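Local structure of thioesterase (Pseudomonas aeruginosa, 2O5U) at residues L87-L92 / V97-A102; A44-L49 / G53-Q58. The protein is a putative thioesterase of the hot-dog fold that probably hydrolyses fatty acyl-CoA thioesters. All blocks are in the same frame, centred on the assembly; numbering follows the deposited sequence.

Interaction 1 of 2, residues L87-L92 / V97-A102; sequences LRVARL and VQYELA
L87 and L101 pair side by side across a beta hairpin of the hot-dog sheet, antiparallel and interrupted by a classic bulge in which A90 and R91 both face Q98. On the face carrying L87, V89, L92, V97, Y99 and L101, the bumps interlock. L87 CD1 fits between L101 and Y99, 3.8 Å from L101 CG, because chi1 of 175° swings its CG away from the backbone N and across to the partner strand. V97 CG2 is the next bump: it fills the notch formed by V89 CG1, at 3.8 Å, and L92 CD1. V89 CG2 leans obliquely on the Y99 ring, whose OH bonds to H119. This face packs on helices 34-53 and 134-141. On the other face the R88 guanidinium lies over E100, with E100 CB 3.6 Å above its centre and the carboxylate nearly parallel to it (17°). The charge pairing there is long, and R88 NH1 bonds instead to the carbonyl of Q12. At the bulge, Q98 O takes a 2.8 Å bond from A90 N and a weak one from R91 N, while A90 CB presses on the side-chain amide of Q98, 3.2 Å from its OE1.

Interaction 2 of 2, residues A44-L49 / G53-Q58; sequences AVNTYL and GGLDIQ
L49 and L55 meet where helix 34-53 of the hot-dog fold ends and the chain leaves it through G54, the first residue to leave helical backbone angles, with positive phi (80°). The tight part is gathered round a single carbonyl. L49 O receives a nearly straight hydrogen bond from L55 N (3.1 Å, 175° at the hydrogen), although that donor stands above the carbonyl plane. G53 N reaches the same oxygen by a weak bond and Y48 O by another, so G53 N is held by two weak bonds, while the straight one comes from beyond the last turn. G54 N is also near L49 O, but its angle is too poor for a bond. G53, without a side chain, lies close against L49 O.

Beyond the carbonyl the packing is mainly apolar. L55 turns its side chain back over the helix: with CG anti to N (chi1 173°), CD2 comes to 4.0 Å from L49 CB, and L55 CB rests 3.6 Å from L49 O. The two leucines cross obliquely, and L49 continues inward to Y99, H119, L136 and L140. The same CD2 also meets the amide of N46, 3.9 Å from N46 OD1, while N46 ND2 bonds to the D42 carbonyl one turn back and W23 of the second subunit packs on the N46 side chain.

The other side is looser. D56 points away from the helix and is exposed, as is Q58. Here the loop turns to other copies of the protein, with Q58 NE2 bonding to G30 O of the second subunit. D56 OD1 takes a bond from G59 N and, within the loop, a weak one from Q58 N at 3.2 Å.

Overall arrangement
Interaction 2 comes first along the chain, and its helix lies on one face of the sheet that holds interaction 1; their centres are about 15 Å apart. They meet directly in the hydrophobic core, where V45 packs against Y99, L87 and L101, and A44 against L101. Interaction 1 is partly buried and joins two neighbouring strands by antiparallel backbone bonding broken by one bulge, apolar on the helix side and charged or polar on the other. Interaction 2, though farther from the chain centre (about 12 against 8 Å), is a buried contact, exposed at D56 and Q58; it depends on a helix-end carbonyl and a leucine pair. No other chain touches interaction 1, whereas two neighbouring subunits reach interaction 2.

Interaction 1 of 2, residues L87-L92 / V97-A102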
loop_
_atom_site.group_PDB
_atom_site.type_symbol
_atom_site.label_atom_id
_atom_site.label_comp_id
_atom_site.label_asym_id
_atom_site.label_seq_id
_atom_site.Cartn_x
_atom_site.Cartn_y
_atom_site.Cartn_z
ATOM N N LEU A 87 4.640 21.797 -4.562
ATOM C CA LEU A 87 5.190 21.378 -5.817
ATOM C C LEU A 87 5.780 22.559 -6.587
ATOM O O LEU A 87 5.172 23.648 -6.624
ATOM C CB LEU A 87 4.070 20.729 -6.625
ATOM C CG LEU A 87 4.363 20.293 -8.073
ATOM C CD1 LEU A 87 5.554 19.309 -8.185
ATOM C CD2 LEU A 87 3.095 19.695 -8.689
ATOM N N ARG A 88 6.992 22.374 -7.109
ATOM C CA ARG A 88 7.510 23.228 -8.171
ATOM C C ARG A 88 8.261 22.369 -9.203
ATOM O O ARG A 88 8.662 21.254 -8.891
ATOM C CB ARG A 88 8.454 24.266 -7.611
ATOM C CG ARG A 88 9.693 23.676 -7.079
ATOM C CD ARG A 88 10.691 24.804 -6.862
ATOM N NE ARG A 88 12.012 24.309 -6.462
ATOM C CZ ARG A 88 12.393 24.102 -5.199
ATOM N NH1 ARG A 88 11.559 24.315 -4.197
ATOM N NH2 ARG A 88 13.614 23.678 -4.936
ATOM N N VAL A 89 8.462 22.927 -10.404
ATOM C CA VAL A 89 9.241 22.274 -11.454
ATOM C C VAL A 89 10.600 22.954 -11.389
ATOM O O VAL A 89 10.707 24.182 -11.497
ATOM C CB VAL A 89 8.532 22.460 -12.834
ATOM C CG1 VAL A 89 9.515 22.380 -14.003
ATOM C CG2 VAL A 89 7.346 21.424 -12.934
ATOM N N ALA A 90 11.645 22.165 -11.212
ATOM C CA ALA A 90 13.024 22.704 -11.167
ATOM C C ALA A 90 13.597 22.798 -12.559
ATOM O O ALA A 90 14.359 23.695 -12.847
ATOM C CB ALA A 90 13.934 21.802 -10.314
ATOM N N ARG A 91 13.300 21.832 -13.404
ATOM C CA ARG A 91 13.660 21.954 -14.833
ATOM C C ARG A 91 12.691 21.298 -15.773
ATOM O O ARG A 91 12.054 20.291 -15.436
ATOM C CB ARG A 91 15.100 21.553 -15.171
ATOM C CG ARG A 91 15.590 20.255 -14.680
ATOM C CD ARG A 91 16.614 19.628 -15.697
ATOM N NE ARG A 91 16.320 18.195 -15.667
ATOM C CZ ARG A 91 15.590 17.542 -16.577
ATOM N NH1 ARG A 91 15.151 18.149 -17.690
ATOM N NH2 ARG A 91 15.343 16.257 -16.381
ATOM N N LEU A 92 12.571 21.888 -16.956
ATOM C CA LEU A 92 11.593 21.438 -17.915
ATOM C C LEU A 92 12.297 21.357 -19.257
ATOM O O LEU A 92 12.808 22.357 -19.788
ATOM C CB LEU A 92 10.388 22.388 -17.941
ATOM C CG LEU A 92 9.314 22.194 -19.027
ATOM C CD1 LEU A 92 8.622 20.880 -18.774
ATOM C CD2 LEU A 92 8.297 23.325 -18.972
ATOM N N VAL A 97 11.242 16.208 -17.190
ATOM C CA VAL A 97 10.866 17.254 -16.263
ATOM C C VAL A 97 11.288 16.772 -14.856
ATOM O O VAL A 97 11.069 15.616 -14.466
ATOM C CB VAL A 97 9.324 17.666 -16.394
ATOM C CG1 VAL A 97 8.392 16.525 -16.137
ATOM C CG2 VAL A 97 8.945 18.895 -15.486
ATOM N N GLN A 98 11.964 17.667 -14.134
ATOM C CA GLN A 98 12.337 17.383 -12.727
ATOM C C GLN A 98 11.425 18.204 -11.812
ATOM O O GLN A 98 11.423 19.437 -11.875
ATOM C CB GLN A 98 13.795 17.744 -12.448
ATOM C CG GLN A 98 14.324 17.284 -10.991
ATOM C CD GLN A 98 15.192 18.335 -10.257
ATOM O OE1 GLN A 98 15.717 19.259 -10.857
ATOM N NE2 GLN A 98 15.331 18.180 -8.919
ATOM N N TYR A 99 10.682 17.507 -10.932
ATOM C CA TYR A 99 9.850 18.127 -9.891
ATOM C C TYR A 99 10.619 18.231 -8.561
ATOM O O TYR A 99 11.430 17.349 -8.226
ATOM C CB TYR A 99 8.593 17.297 -9.654
ATOM C CG TYR A 99 7.864 16.842 -10.892
ATOM C CD1 TYR A 99 8.080 15.579 -11.460
ATOM C CD2 TYR A 99 6.997 17.697 -11.532
ATOM C CE1 TYR A 99 7.354 15.190 -12.639
ATOM C CE2 TYR A 99 6.311 17.340 -12.664
ATOM C CZ TYR A 99 6.489 16.098 -13.209
ATOM O OH TYR A 99 5.777 15.765 -14.322
ATOM N N GLU A 100 10.414 19.345 -7.856
ATOM C CA GLU A 100 10.686 19.425 -6.400
ATOM C C GLU A 100 9.385 19.407 -5.592
ATOM O O GLU A 100 8.501 20.169 -5.878
ATOM C CB GLU A 100 11.390 20.716 -6.113
ATOM C CG GLU A 100 12.723 20.891 -6.814
ATOM C CD GLU A 100 13.861 20.134 -6.122
ATOM O OE1 GLU A 100 13.753 19.730 -4.920
ATOM O OE2 GLU A 100 14.878 19.987 -6.780
ATOM N N LEU A 101 9.312 18.586 -4.537
ATOM C CA LEU A 101 8.131 18.477 -3.703
ATOM C C LEU A 101 8.544 18.526 -2.219
ATOM O O LEU A 101 9.665 18.156 -1.875
ATOM C CB LEU A 101 7.427 17.138 -3.961
ATOM C CG LEU A 101 6.469 17.154 -5.183
ATOM C CD1 LEU A 101 6.808 16.122 -6.167
ATOM C CD2 LEU A 101 5.068 17.112 -4.826
ATOM N N ALA A 102 7.640 18.990 -1.376
ATOM C CA ALA A 102 7.848 18.941 0.068
ATOM C C ALA A 102 6.478 18.675 0.712
ATOM O O ALA A 102 5.438 19.098 0.185
ATOM C CB ALA A 102 8.524 20.251 0.581
#

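Interaction 2 of 2, residues A44-L49 / G53-Q58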
loop_
_atom_site.group_PDB
_atom_site.type_symbol
_atom_site.label_atom_id
_atom_site.label_comp_id
_atom_site.label_asym_id
_atom_site.label_seq_id
_atom_site.Cartn_x
_atom_site.Cartn_y
_atom_site.Cartn_z
ATOM N N ALA A 44 0.552 14.130 -5.953
ATOM C CA ALA A 44 0.563 15.589 -6.098
ATOM C C ALA A 44 0.857 15.944 -7.561
ATOM O O ALA A 44 0.193 16.827 -8.147
ATOM C CB ALA A 44 1.669 16.184 -5.193
ATOM N N VAL A 45 1.867 15.299 -8.127
ATOM C CA VAL A 45 2.289 15.616 -9.512
ATOM C C VAL A 45 1.192 15.202 -10.497
ATOM O O VAL A 45 0.753 15.983 -11.333
ATOM C CB VAL A 45 3.658 14.982 -9.877
ATOM C CG1 VAL A 45 3.927 15.066 -11.406
ATOM C CG2 VAL A 45 4.799 15.692 -9.173
ATOM N N ASN A 46 0.718 13.972 -10.385
ATOM C CA ASN A 46 -0.283 13.537 -11.407
ATOM C C ASN A 46 -1.656 14.185 -11.316
ATOM O O ASN A 46 -2.334 14.403 -12.340
ATOM C CB ASN A 46 -0.321 12.018 -11.434
ATOM C CG ASN A 46 0.891 11.460 -12.088
ATOM O OD1 ASN A 46 1.054 11.588 -13.309
ATOM N ND2 ASN A 46 1.741 10.801 -11.315
ATOM N N THR A 47 -2.053 14.523 -10.095
ATOM C CA THR A 47 -3.275 15.308 -9.875
ATOM C C THR A 47 -3.227 16.615 -10.691
ATOM O O THR A 47 -4.152 16.912 -11.471
ATOM C CB THR A 47 -3.504 15.552 -8.353
ATOM O OG1 THR A 47 -3.610 14.280 -7.685
ATOM C CG2 THR A 47 -4.799 16.375 -8.103
ATOM N N TYR A 48 -2.118 17.339 -10.542
ATOM C CA TYR A 48 -1.843 18.542 -11.317
ATOM C C TYR A 48 -1.855 18.324 -12.858
ATOM O O TYR A 48 -2.581 19.040 -13.570
ATOM C CB TYR A 48 -0.532 19.158 -10.889
ATOM C CG TYR A 48 -0.305 20.494 -11.542
ATOM C CD1 TYR A 48 -0.893 21.657 -11.027
ATOM C CD2 TYR A 48 0.511 20.588 -12.679
ATOM C CE1 TYR A 48 -0.683 22.894 -11.648
ATOM C CE2 TYR A 48 0.725 21.789 -13.308
ATOM C CZ TYR A 48 0.136 22.945 -12.788
ATOM O OH TYR A 48 0.387 24.128 -13.474
ATOM N N LEU A 49 -1.104 17.337 -13.353
ATOM C CA LEU A 49 -0.972 17.073 -14.809
ATOM C C LEU A 49 -2.312 16.769 -15.443
ATOM O O LEU A 49 -2.618 17.257 -16.569
ATOM C CB LEU A 49 -0.002 15.914 -15.094
ATOM C CG LEU A 49 1.475 15.923 -14.669
ATOM C CD1 LEU A 49 2.160 14.612 -15.001
ATOM C CD2 LEU A 49 2.226 17.071 -15.244
ATOM N N GLY A 53 -3.053 20.069 -16.808
ATOM C CA GLY A 53 -2.322 19.847 -18.064
ATOM C C GLY A 53 -3.053 18.908 -19.038
ATOM O O GLY A 53 -2.560 18.600 -20.112
ATOM N N GLY A 54 -4.211 18.400 -18.629
ATOM C CA GLY A 54 -5.084 17.643 -19.567
ATOM C C GLY A 54 -4.630 16.196 -19.780
ATOM O O GLY A 54 -5.080 15.511 -20.680
ATOM N N LEU A 55 -3.718 15.717 -18.964
ATOM C CA LEU A 55 -3.198 14.385 -19.183
ATOM C C LEU A 55 -4.322 13.373 -19.093
ATOM O O LEU A 55 -5.125 13.384 -18.131
ATOM C CB LEU A 55 -2.115 14.047 -18.146
ATOM C CG LEU A 55 -1.539 12.628 -18.070
ATOM C CD1 LEU A 55 -0.598 12.408 -19.246
ATOM C CD2 LEU A 55 -0.810 12.353 -16.702
ATOM N N ASP A 56 -4.342 12.481 -20.086
ATOM C CA ASP A 56 -5.351 11.411 -20.153
ATOM C C ASP A 56 -4.697 10.071 -19.773
ATOM O O ASP A 56 -4.054 9.442 -20.591
ATOM C CB ASP A 56 -6.001 11.399 -21.560
ATOM C CG ASP A 56 -7.024 10.296 -21.720
ATOM O OD1 ASP A 56 -7.279 9.560 -20.722
ATOM O OD2 ASP A 56 -7.549 10.146 -22.845
ATOM N N ILE A 57 -4.819 9.663 -18.507
ATOM C CA ILE A 57 -4.162 8.436 -18.027
ATOM C C ILE A 57 -4.844 7.136 -18.507
ATOM O O ILE A 57 -4.203 6.075 -18.611
ATOM C CB ILE A 57 -3.929 8.450 -16.481
ATOM C CG1 ILE A 57 -5.232 8.235 -15.715
ATOM C CG2 ILE A 57 -3.216 9.769 -16.075
ATOM C CD1 ILE A 57 -5.082 8.179 -14.110
ATOM N N GLN A 58 -6.123 7.225 -18.832
ATOM C CA GLN A 58 -6.894 6.066 -19.253
ATOM C C GLN A 58 -6.612 5.724 -20.728
ATOM O O GLN A 58 -6.368 4.560 -21.057
ATOM C CB GLN A 58 -8.386 6.322 -19.021
ATOM C CG GLN A 58 -8.747 6.592 -17.514
ATOM C CD GLN A 58 -8.491 5.416 -16.613
ATOM O OE1 GLN A 58 -8.346 4.298 -17.068
ATOM N NE2 GLN A 58 -8.446 5.663 -15.326
#